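PDB 6D97: aldehyde dehydrogenase 12 from Zea mays, which probably catalyses the NAD-dependent oxidation of L-glutamate gamma-semialdehyde to glutamate, the last step of proline catabolism in plants. Local coordinates for residues H177-Y189 with V523-P536. Residues are numbered along the deposited sequence; the frame is centred on the assembly and turned at random.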
ATOM      1  N   HIS A 177      21.173  -1.229 -11.180  1.00 24.43           N
ATOM      2  CA  HIS A 177      21.708  -1.797 -12.408  1.00 26.27           C
ATOM      3  C   HIS A 177      21.055  -3.152 -12.632  1.00 32.52           C
ATOM      4  O   HIS A 177      20.401  -3.702 -11.741  1.00 35.31           O
ATOM      5  CB  HIS A 177      23.234  -1.931 -12.341  1.00 28.37           C
ATOM      6  CG  HIS A 177      23.722  -2.637 -11.114  1.00 30.52           C
ATOM      7  ND1 HIS A 177      24.280  -1.969 -10.044  1.00 35.23           N
ATOM      8  CD2 HIS A 177      23.726  -3.949 -10.781  1.00 30.01           C
ATOM      9  CE1 HIS A 177      24.610  -2.840  -9.108  1.00 35.17           C
ATOM     10  NE2 HIS A 177      24.284  -4.049  -9.530  1.00 32.30           N
ATOM     11  N   LEU A 178      21.251  -3.684 -13.837  1.00 32.84           N
ATOM     12  CA  LEU A 178      20.709  -4.986 -14.199  1.00 30.98           C
ATOM     13  C   LEU A 178      21.090  -6.035 -13.163  1.00 25.70           C
ATOM     14  O   LEU A 178      22.237  -6.096 -12.716  1.00 26.78           O
ATOM     15  CB  LEU A 178      21.225  -5.391 -15.582  1.00 34.84           C
ATOM     16  CG  LEU A 178      20.823  -6.759 -16.132  1.00 35.73           C
ATOM     17  CD1 LEU A 178      19.316  -6.828 -16.342  1.00 27.15           C
ATOM     18  CD2 LEU A 178      21.556  -7.032 -17.433  1.00 32.16           C
ATOM     19  N   GLY A 179      20.113  -6.841 -12.761  1.00 25.07           N
ATOM     20  CA  GLY A 179      20.353  -7.904 -11.812  1.00 30.75           C
ATOM     21  C   GLY A 179      20.206  -7.525 -10.357  1.00 30.98           C
ATOM     22  O   GLY A 179      20.315  -8.404  -9.494  1.00 27.36           O
ATOM     23  N   GLN A 180      19.961  -6.256 -10.050  1.00 32.67           N
ATOM     24  CA  GLN A 180      19.819  -5.809  -8.672  1.00 28.51           C
ATOM     25  C   GLN A 180      18.386  -5.366  -8.418  1.00 28.99           C
ATOM     26  O   GLN A 180      17.837  -4.558  -9.173  1.00 26.55           O
ATOM     27  CB  GLN A 180      20.789  -4.671  -8.351  1.00 26.61           C
ATOM     28  CG  GLN A 180      20.828  -4.300  -6.871  1.00 31.60           C
ATOM     29  CD  GLN A 180      21.695  -3.085  -6.593  1.00 33.10           C
ATOM     30  OE1 GLN A 180      21.266  -1.942  -6.780  1.00 26.10           O
ATOM     31  NE2 GLN A 180      22.927  -3.326  -6.155  1.00 25.62           N
ATOM     32  N   ARG A 181      17.784  -5.905  -7.360  1.00 22.67           N
ATOM     33  CA  ARG A 181      16.456  -5.508  -6.916  1.00 23.24           C
ATOM     34  C   ARG A 181      16.371  -5.797  -5.425  1.00 25.28           C
ATOM     35  O   ARG A 181      16.842  -6.842  -4.967  1.00 27.36           O
ATOM     36  CB  ARG A 181      15.358  -6.249  -7.691  1.00 25.93           C
ATOM     37  CG  ARG A 181      15.647  -7.724  -7.867  1.00 40.74           C
ATOM     38  CD  ARG A 181      15.067  -8.277  -9.160  1.00 47.41           C
ATOM     39  NE  ARG A 181      15.670  -9.561  -9.523  1.00 62.95           N
ATOM     40  CZ  ARG A 181      16.495  -9.742 -10.552  1.00 68.63           C
ATOM     41  NH1 ARG A 181      16.810  -8.720 -11.335  1.00 66.67           N
ATOM     42  NH2 ARG A 181      16.995 -10.946 -10.806  1.00 61.97           N
ATOM     43  N   SER A 182      15.806  -4.863  -4.667  1.00 21.61           N
ATOM     44  CA  SER A 182      15.722  -4.986  -3.218  1.00 22.69           C
ATOM     45  C   SER A 182      14.296  -5.315  -2.796  1.00 31.65           C
ATOM     46  O   SER A 182      13.334  -4.783  -3.356  1.00 33.13           O
ATOM     47  CB  SER A 182      16.186  -3.699  -2.529  1.00 22.09           C
ATOM     48  OG  SER A 182      15.424  -2.584  -2.957  1.00 27.77           O
ATOM     49  N   ASN A 183      14.168  -6.183  -1.792  1.00 25.69           N
ATOM     50  CA  ASN A 183      12.881  -6.708  -1.362  1.00 24.34           C
ATOM     51  C   ASN A 183      12.695  -6.494   0.132  1.00 28.19           C
ATOM     52  O   ASN A 183      13.629  -6.683   0.914  1.00 28.18           O
ATOM     53  CB  ASN A 183      12.762  -8.202  -1.681  1.00 30.94           C
ATOM     54  CG  ASN A 183      12.975  -8.502  -3.148  1.00 33.07           C
ATOM     55  OD1 ASN A 183      14.097  -8.452  -3.651  1.00 47.13           O
ATOM     56  ND2 ASN A 183      11.899  -8.829  -3.841  1.00 38.28           N
ATOM     57  N   GLY A 184      11.479  -6.119   0.523  1.00 25.98           N
ATOM     58  CA  GLY A 184      11.150  -5.998   1.929  1.00 23.10           C
ATOM     59  C   GLY A 184      10.112  -7.009   2.373  1.00 29.19           C
ATOM     60  O   GLY A 184       8.982  -6.994   1.878  1.00 25.46           O
ATOM     61  N   TYR A 185      10.473  -7.881   3.311  1.00 23.07           N
ATOM     62  CA  TYR A 185       9.606  -8.957   3.764  1.00 27.26           C
ATOM     63  C   TYR A 185       9.156  -8.724   5.200  1.00 28.69           C
ATOM     64  O   TYR A 185       9.743  -7.930   5.939  1.00 26.11           O
ATOM     65  CB  TYR A 185      10.313 -10.315   3.678  1.00 23.76           C
ATOM     66  CG  TYR A 185      10.558 -10.810   2.273  1.00 25.46           C
ATOM     67  CD1 TYR A 185       9.589 -11.548   1.596  1.00 17.80           C
ATOM     68  CD2 TYR A 185      11.764 -10.550   1.625  1.00 25.22           C
ATOM     69  CE1 TYR A 185       9.812 -12.009   0.313  1.00 17.86           C
ATOM     70  CE2 TYR A 185      11.998 -11.004   0.344  1.00 30.30           C
ATOM     71  CZ  TYR A 185      11.021 -11.735  -0.305  1.00 29.13           C
ATOM     72  OH  TYR A 185      11.257 -12.184  -1.581  1.00 25.05           O
ATOM     73  N   ARG A 186       8.100  -9.436   5.587  1.00 21.80           N
ATOM     74  CA  ARG A 186       7.662  -9.511   6.977  1.00 24.48           C
ATOM     75  C   ARG A 186       8.163 -10.842   7.522  1.00 24.49           C
ATOM     76  O   ARG A 186       7.633 -11.903   7.186  1.00 23.22           O
ATOM     77  CB  ARG A 186       6.147  -9.393   7.098  1.00 28.59           C
ATOM     78  CG  ARG A 186       5.542  -8.159   6.452  1.00 27.66           C
ATOM     79  CD  ARG A 186       6.205  -6.883   6.933  1.00 21.18           C
ATOM     80  NE  ARG A 186       6.227  -6.794   8.390  1.00 20.27           N
ATOM     81  CZ  ARG A 186       6.759  -5.781   9.066  1.00 22.47           C
ATOM     82  NH1 ARG A 186       7.308  -4.768   8.414  1.00 19.25           N
ATOM     83  NH2 ARG A 186       6.745  -5.785  10.392  1.00 20.38           N
ATOM     84  N   TRP A 187       9.196 -10.784   8.356  1.00 23.29           N
ATOM     85  CA  TRP A 187       9.818 -11.974   8.923  1.00 20.86           C
ATOM     86  C   TRP A 187       9.245 -12.260  10.303  1.00 24.08           C
ATOM     87  O   TRP A 187       8.968 -11.329  11.062  1.00 29.05           O
ATOM     88  CB  TRP A 187      11.326 -11.788   9.042  1.00 16.93           C
ATOM     89  CG  TRP A 187      12.105 -12.951   8.554  1.00 21.01           C
ATOM     90  CD1 TRP A 187      12.907 -13.779   9.289  1.00 17.95           C
ATOM     91  CD2 TRP A 187      12.162 -13.426   7.207  1.00 17.60           C
ATOM     92  NE1 TRP A 187      13.462 -14.739   8.478  1.00 22.51           N
ATOM     93  CE2 TRP A 187      13.019 -14.546   7.195  1.00 18.68           C
ATOM     94  CE3 TRP A 187      11.570 -13.013   6.008  1.00 22.09           C
ATOM     95  CZ2 TRP A 187      13.298 -15.259   6.031  1.00 25.99           C
ATOM     96  CZ3 TRP A 187      11.848 -13.720   4.853  1.00 25.39           C
ATOM     97  CH2 TRP A 187      12.705 -14.833   4.873  1.00 22.79           C
ATOM     98  N   PRO A 188       9.079 -13.527  10.670  1.00 30.51           N
ATOM     99  CA  PRO A 188       8.610 -13.844  12.021  1.00 25.40           C
ATOM    100  C   PRO A 188       9.706 -13.586  13.042  1.00 22.30           C
ATOM    101  O   PRO A 188      10.859 -13.307  12.711  1.00 21.15           O
ATOM    102  CB  PRO A 188       8.266 -15.334  11.937  1.00 25.99           C
ATOM    103  CG  PRO A 188       9.184 -15.852  10.893  1.00 25.80           C
ATOM    104  CD  PRO A 188       9.329 -14.743   9.878  1.00 29.95           C
ATOM    105  N   TYR A 189       9.323 -13.683  14.309  1.00 29.19           N
ATOM    106  CA  TYR A 189      10.295 -13.627  15.388  1.00 25.62           C
ATOM    107  C   TYR A 189      10.708 -15.006  15.877  1.00 25.39           C
ATOM    108  O   TYR A 189      11.808 -15.153  16.423  1.00 26.17           O
ATOM    109  CB  TYR A 189       9.744 -12.824  16.563  1.00 29.99           C
ATOM    110  CG  TYR A 189       9.569 -11.347  16.304  1.00 24.81           C
ATOM    111  CD1 TYR A 189      10.642 -10.470  16.381  1.00 23.32           C
ATOM    112  CD2 TYR A 189       8.323 -10.821  16.021  1.00 22.90           C
ATOM    113  CE1 TYR A 189      10.477  -9.112  16.164  1.00 21.18           C
ATOM    114  CE2 TYR A 189       8.151  -9.476  15.802  1.00 21.91           C
ATOM    115  CZ  TYR A 189       9.225  -8.625  15.877  1.00 23.50           C
ATOM    116  OH  TYR A 189       9.026  -7.284  15.659  1.00 31.53           O
ATOM    117  N   VAL A 523       2.712  -6.329  15.135  1.00 24.74           N
ATOM    118  CA  VAL A 523       2.987  -6.968  16.416  1.00 22.52           C
ATOM    119  C   VAL A 523       3.803  -8.242  16.238  1.00 22.26           C
ATOM    120  O   VAL A 523       4.682  -8.543  17.052  1.00 31.05           O
ATOM    121  CB  VAL A 523       1.660  -7.237  17.153  1.00 30.43           C
ATOM    122  CG1 VAL A 523       1.887  -8.118  18.360  1.00 16.18           C
ATOM    123  CG2 VAL A 523       1.021  -5.924  17.579  1.00 25.53           C
ATOM    124  N   TRP A 524       3.544  -9.004  15.176  1.00 20.72           N
ATOM    125  CA  TRP A 524       4.020 -10.379  15.083  1.00 24.14           C
ATOM    126  C   TRP A 524       5.032 -10.613  13.971  1.00 23.98           C
ATOM    127  O   TRP A 524       5.359 -11.769  13.680  1.00 26.82           O
ATOM    128  CB  TRP A 524       2.832 -11.324  14.925  1.00 15.97           C
ATOM    129  CG  TRP A 524       2.027 -11.372  16.172  1.00 24.08           C
ATOM    130  CD1 TRP A 524       0.709 -11.040  16.322  1.00 21.15           C
ATOM    131  CD2 TRP A 524       2.503 -11.734  17.470  1.00 30.17           C
ATOM    132  NE1 TRP A 524       0.332 -11.195  17.635  1.00 24.20           N
ATOM    133  CE2 TRP A 524       1.415 -11.621  18.360  1.00 23.90           C
ATOM    134  CE3 TRP A 524       3.743 -12.157  17.967  1.00 22.04           C
ATOM    135  CZ2 TRP A 524       1.530 -11.911  19.716  1.00 28.00           C
ATOM    136  CZ3 TRP A 524       3.857 -12.443  19.310  1.00 22.07           C
ATOM    137  CH2 TRP A 524       2.755 -12.321  20.170  1.00 22.41           C
ATOM    138  N   SER A 525       5.547  -9.556  13.353  1.00 18.40           N
ATOM    139  CA  SER A 525       6.626  -9.712  12.393  1.00 19.59           C
ATOM    140  C   SER A 525       7.509  -8.475  12.443  1.00 19.79           C
ATOM    141  O   SER A 525       7.146  -7.440  13.010  1.00 21.30           O
ATOM    142  CB  SER A 525       6.097  -9.950  10.975  1.00 20.26           C
ATOM    143  OG  SER A 525       5.458  -8.796  10.460  1.00 21.94           O
ATOM    144  N   CYS A 526       8.689  -8.608  11.853  1.00 25.56           N
ATOM    145  CA  CYS A 526       9.627  -7.513  11.697  1.00 22.22           C
ATOM    146  C   CYS A 526      10.031  -7.430  10.235  1.00 23.83           C
ATOM    147  O   CYS A 526       9.823  -8.364   9.459  1.00 23.04           O
ATOM    148  CB  CYS A 526      10.866  -7.695  12.583  1.00 21.51           C
ATOM    149  SG  CYS A 526      11.760  -9.237  12.308  1.00 31.24           S
ATOM    150  N   HIS A 527      10.605  -6.294   9.860  1.00 22.00           N
ATOM    151  CA  HIS A 527      11.065  -6.117   8.491  1.00 20.98           C
ATOM    152  C   HIS A 527      12.371  -6.871   8.274  1.00 24.62           C
ATOM    153  O   HIS A 527      13.281  -6.810   9.107  1.00 25.03           O
ATOM    154  CB  HIS A 527      11.258  -4.638   8.166  1.00 19.70           C
ATOM    155  CG  HIS A 527      11.670  -4.388   6.749  1.00 25.77           C
ATOM    156  ND1 HIS A 527      10.761  -4.140   5.743  1.00 24.18           N
ATOM    157  CD2 HIS A 527      12.891  -4.371   6.163  1.00 29.04           C
ATOM    158  CE1 HIS A 527      11.406  -3.969   4.602  1.00 29.11           C
ATOM    159  NE2 HIS A 527      12.699  -4.108   4.829  1.00 28.81           N
ATOM    160  N   ARG A 528      12.446  -7.600   7.162  1.00 21.56           N
ATOM    161  CA  ARG A 528      13.702  -8.119   6.644  1.00 23.72           C
ATOM    162  C   ARG A 528      13.850  -7.657   5.206  1.00 24.48           C
ATOM    163  O   ARG A 528      12.928  -7.819   4.399  1.00 22.48           O
ATOM    164  CB  ARG A 528      13.787  -9.648   6.702  1.00 20.68           C
ATOM    165  CG  ARG A 528      15.198 -10.137   6.416  1.00 22.01           C
ATOM    166  CD  ARG A 528      15.327 -11.641   6.270  1.00 27.39           C
ATOM    167  NE  ARG A 528      16.735 -12.026   6.182  1.00 33.34           N
ATOM    168  CZ  ARG A 528      17.166 -13.258   5.924  1.00 24.82           C
ATOM    169  NH1 ARG A 528      16.301 -14.237   5.716  1.00 18.96           N
ATOM    170  NH2 ARG A 528      18.464 -13.514   5.857  1.00 27.75           N
ATOM    171  N   GLU A 529      15.003  -7.083   4.891  1.00 22.29           N
ATOM    172  CA  GLU A 529      15.318  -6.650   3.541  1.00 20.38           C
ATOM    173  C   GLU A 529      16.251  -7.672   2.907  1.00 21.10           C
ATOM    174  O   GLU A 529      17.285  -8.020   3.487  1.00 25.14           O
ATOM    175  CB  GLU A 529      15.964  -5.263   3.546  1.00 24.12           C
ATOM    176  CG  GLU A 529      16.128  -4.639   2.168  1.00 32.38           C
ATOM    177  CD  GLU A 529      14.838  -4.040   1.641  1.00 40.49           C
ATOM    178  OE1 GLU A 529      13.898  -3.858   2.443  1.00 33.14           O
ATOM    179  OE2 GLU A 529      14.756  -3.760   0.426  1.00 34.63           O
ATOM    180  N   ILE A 530      15.868  -8.167   1.735  1.00 23.90           N
ATOM    181  CA  ILE A 530      16.677  -9.098   0.959  1.00 27.14           C
ATOM    182  C   ILE A 530      16.945  -8.445  -0.386  1.00 26.86           C
ATOM    183  O   ILE A 530      16.006  -8.143  -1.137  1.00 26.13           O
ATOM    184  CB  ILE A 530      15.985 -10.460   0.790  1.00 25.53           C
ATOM    185  CG1 ILE A 530      15.822 -11.145   2.147  1.00 25.16           C
ATOM    186  CG2 ILE A 530      16.782 -11.352  -0.149  1.00 29.60           C
ATOM    187  CD1 ILE A 530      14.992 -12.412   2.083  1.00 25.17           C
ATOM    188  N   ILE A 531      18.218  -8.209  -0.682  1.00 20.39           N
ATOM    189  CA  ILE A 531      18.632  -7.474  -1.870  1.00 20.80           C
ATOM    190  C   ILE A 531      19.299  -8.461  -2.813  1.00 22.25           C
ATOM    191  O   ILE A 531      20.393  -8.962  -2.526  1.00 26.27           O
ATOM    192  CB  ILE A 531      19.582  -6.319  -1.529  1.00 21.26           C
ATOM    193  CG1 ILE A 531      18.952  -5.383  -0.495  1.00 25.75           C
ATOM    194  CG2 ILE A 531      19.973  -5.567  -2.790  1.00 23.14           C
ATOM    195  CD1 ILE A 531      19.395  -5.668   0.937  1.00 25.34           C
ATOM    196  N   TYR A 532      18.648  -8.742  -3.935  1.00 28.37           N
ATOM    197  CA  TYR A 532      19.257  -9.581  -4.953  1.00 31.06           C
ATOM    198  C   TYR A 532      20.198  -8.754  -5.817  1.00 28.10           C
ATOM    199  O   TYR A 532      19.927  -7.591  -6.126  1.00 33.01           O
ATOM    200  CB  TYR A 532      18.189 -10.254  -5.815  1.00 30.27           C
ATOM    201  CG  TYR A 532      17.353 -11.260  -5.056  1.00 35.15           C
ATOM    202  CD1 TYR A 532      17.836 -12.536  -4.792  1.00 43.99           C
ATOM    203  CD2 TYR A 532      16.081 -10.933  -4.603  1.00 42.94           C
ATOM    204  CE1 TYR A 532      17.073 -13.457  -4.097  1.00 44.50           C
ATOM    205  CE2 TYR A 532      15.312 -11.847  -3.908  1.00 41.12           C
ATOM    206  CZ  TYR A 532      15.813 -13.105  -3.656  1.00 45.12           C
ATOM    207  OH  TYR A 532      15.046 -14.015  -2.964  1.00 55.39           O
ATOM    208  N   ASP A 533      21.325  -9.364  -6.178  1.00 23.01           N
ATOM    209  CA  ASP A 533      22.357  -8.730  -6.987  1.00 23.94           C
ATOM    210  C   ASP A 533      23.070  -9.830  -7.760  1.00 32.65           C
ATOM    211  O   ASP A 533      24.191 -10.221  -7.421  1.00 33.89           O
ATOM    212  CB  ASP A 533      23.332  -7.940  -6.112  1.00 26.19           C
ATOM    213  CG  ASP A 533      23.872  -6.709  -6.810  1.00 30.99           C
ATOM    214  OD1 ASP A 533      23.734  -6.621  -8.049  1.00 29.99           O
ATOM    215  OD2 ASP A 533      24.422  -5.827  -6.119  1.00 35.75           O
ATOM    216  N   VAL A 534      22.407 -10.349  -8.797  1.00 32.71           N
ATOM    217  CA  VAL A 534      22.825 -11.601  -9.423  1.00 30.33           C
ATOM    218  C   VAL A 534      23.790 -11.413 -10.582  1.00 36.70           C
ATOM    219  O   VAL A 534      24.279 -12.410 -11.134  1.00 35.49           O
ATOM    220  CB  VAL A 534      21.601 -12.380  -9.940  1.00 30.59           C
ATOM    221  CG1 VAL A 534      20.672 -12.737  -8.791  1.00 34.44           C
ATOM    222  CG2 VAL A 534      20.868 -11.553 -10.985  1.00 24.89           C
ATOM    223  N   GLY A 535      24.065 -10.179 -10.983  1.00 31.76           N
ATOM    224  CA  GLY A 535      24.878  -9.937 -12.145  1.00 30.76           C
ATOM    225  C   GLY A 535      24.032  -9.571 -13.347  1.00 36.41           C
ATOM    226  O   GLY A 535      22.827  -9.328 -13.234  1.00 35.57           O
ATOM    227  N   PRO A 536      24.649  -9.542 -14.538  1.00 36.38           N
ATOM    228  CA  PRO A 536      26.054  -9.886 -14.800  1.00 39.04           C
ATOM    229  C   PRO A 536      27.048  -8.852 -14.286  1.00 39.33           C
ATOM    230  O   PRO A 536      26.714  -7.674 -14.149  1.00 41.40           O
ATOM    231  CB  PRO A 536      26.113  -9.960 -16.328  1.00 38.55           C
ATOM    232  CG  PRO A 536      25.066  -9.000 -16.768  1.00 40.19           C
ATOM    233  CD  PRO A 536      23.945  -9.154 -15.772  1.00 31.21           C
TER
HETATM  234  O   HOH W   1      24.550  -5.825 -13.981  1.00 32.88           O
HETATM  235  O   HOH W   2      23.696  -7.318 -10.751  1.00 33.83           O
HETATM  236  O   HOH W   3      13.181  -2.614  -1.474  1.00 29.97           O
HETATM  237  O   HOH W   4       8.004  -4.405   5.670  1.00 26.07           O
HETATM  238  O   HOH W   5       6.820  -6.529  16.716  1.00 25.26           O
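R528 lays its aliphatic chain over one face of the W187 indole, CD standing 3.8 Å from the centroid of the six-membered ring as a CH-pi contact. CG lies anti to the backbone N (chi1 -169°) and the chain runs on extended to NE, carrying the guanidinium into an off-centre cation-pi contact and on to N483, S481 and L478 of the second subunit. Arginine suits both tasks, its stem covering the indole and its N-H groups serving the neighbour.

On the other face R186 curls back, bent at chi2 and chi3 (both -53°), and NE donates in the guanidinium plane to S525 OG at 3.0 Å; OG also bonds K521 O of helix 517-524. With several N-H groups, R186 serves a water on H527 ND1 too. A methionine in place of R186 would probably leave S525 OG without this donor and that water without its link to the neighbouring strand. H527 NE2 gives a hydrogen bond of 2.7 Å to E529 OE1; G184 fits beside this ring because a side chain would strike H527 CE1.

At the far end D533 offers two oxygens to two donors: OD1 takes H177 NE2 at 3.0 Å on its syn lone pair, OD2 takes Q180 NE2 at 2.9 Å from above the carboxylate plane. Glutamine suits because OE1 also accepts from N176 N.

Strands 180-187 and 526-533 form an antiparallel ladder in the oligomerisation arm of the aldehyde dehydrogenase fold. Residues 529-532 extend it as a parallel ladder into the second subunit, which R528 also grips, so the chemistry ties this sheet to the oligomer.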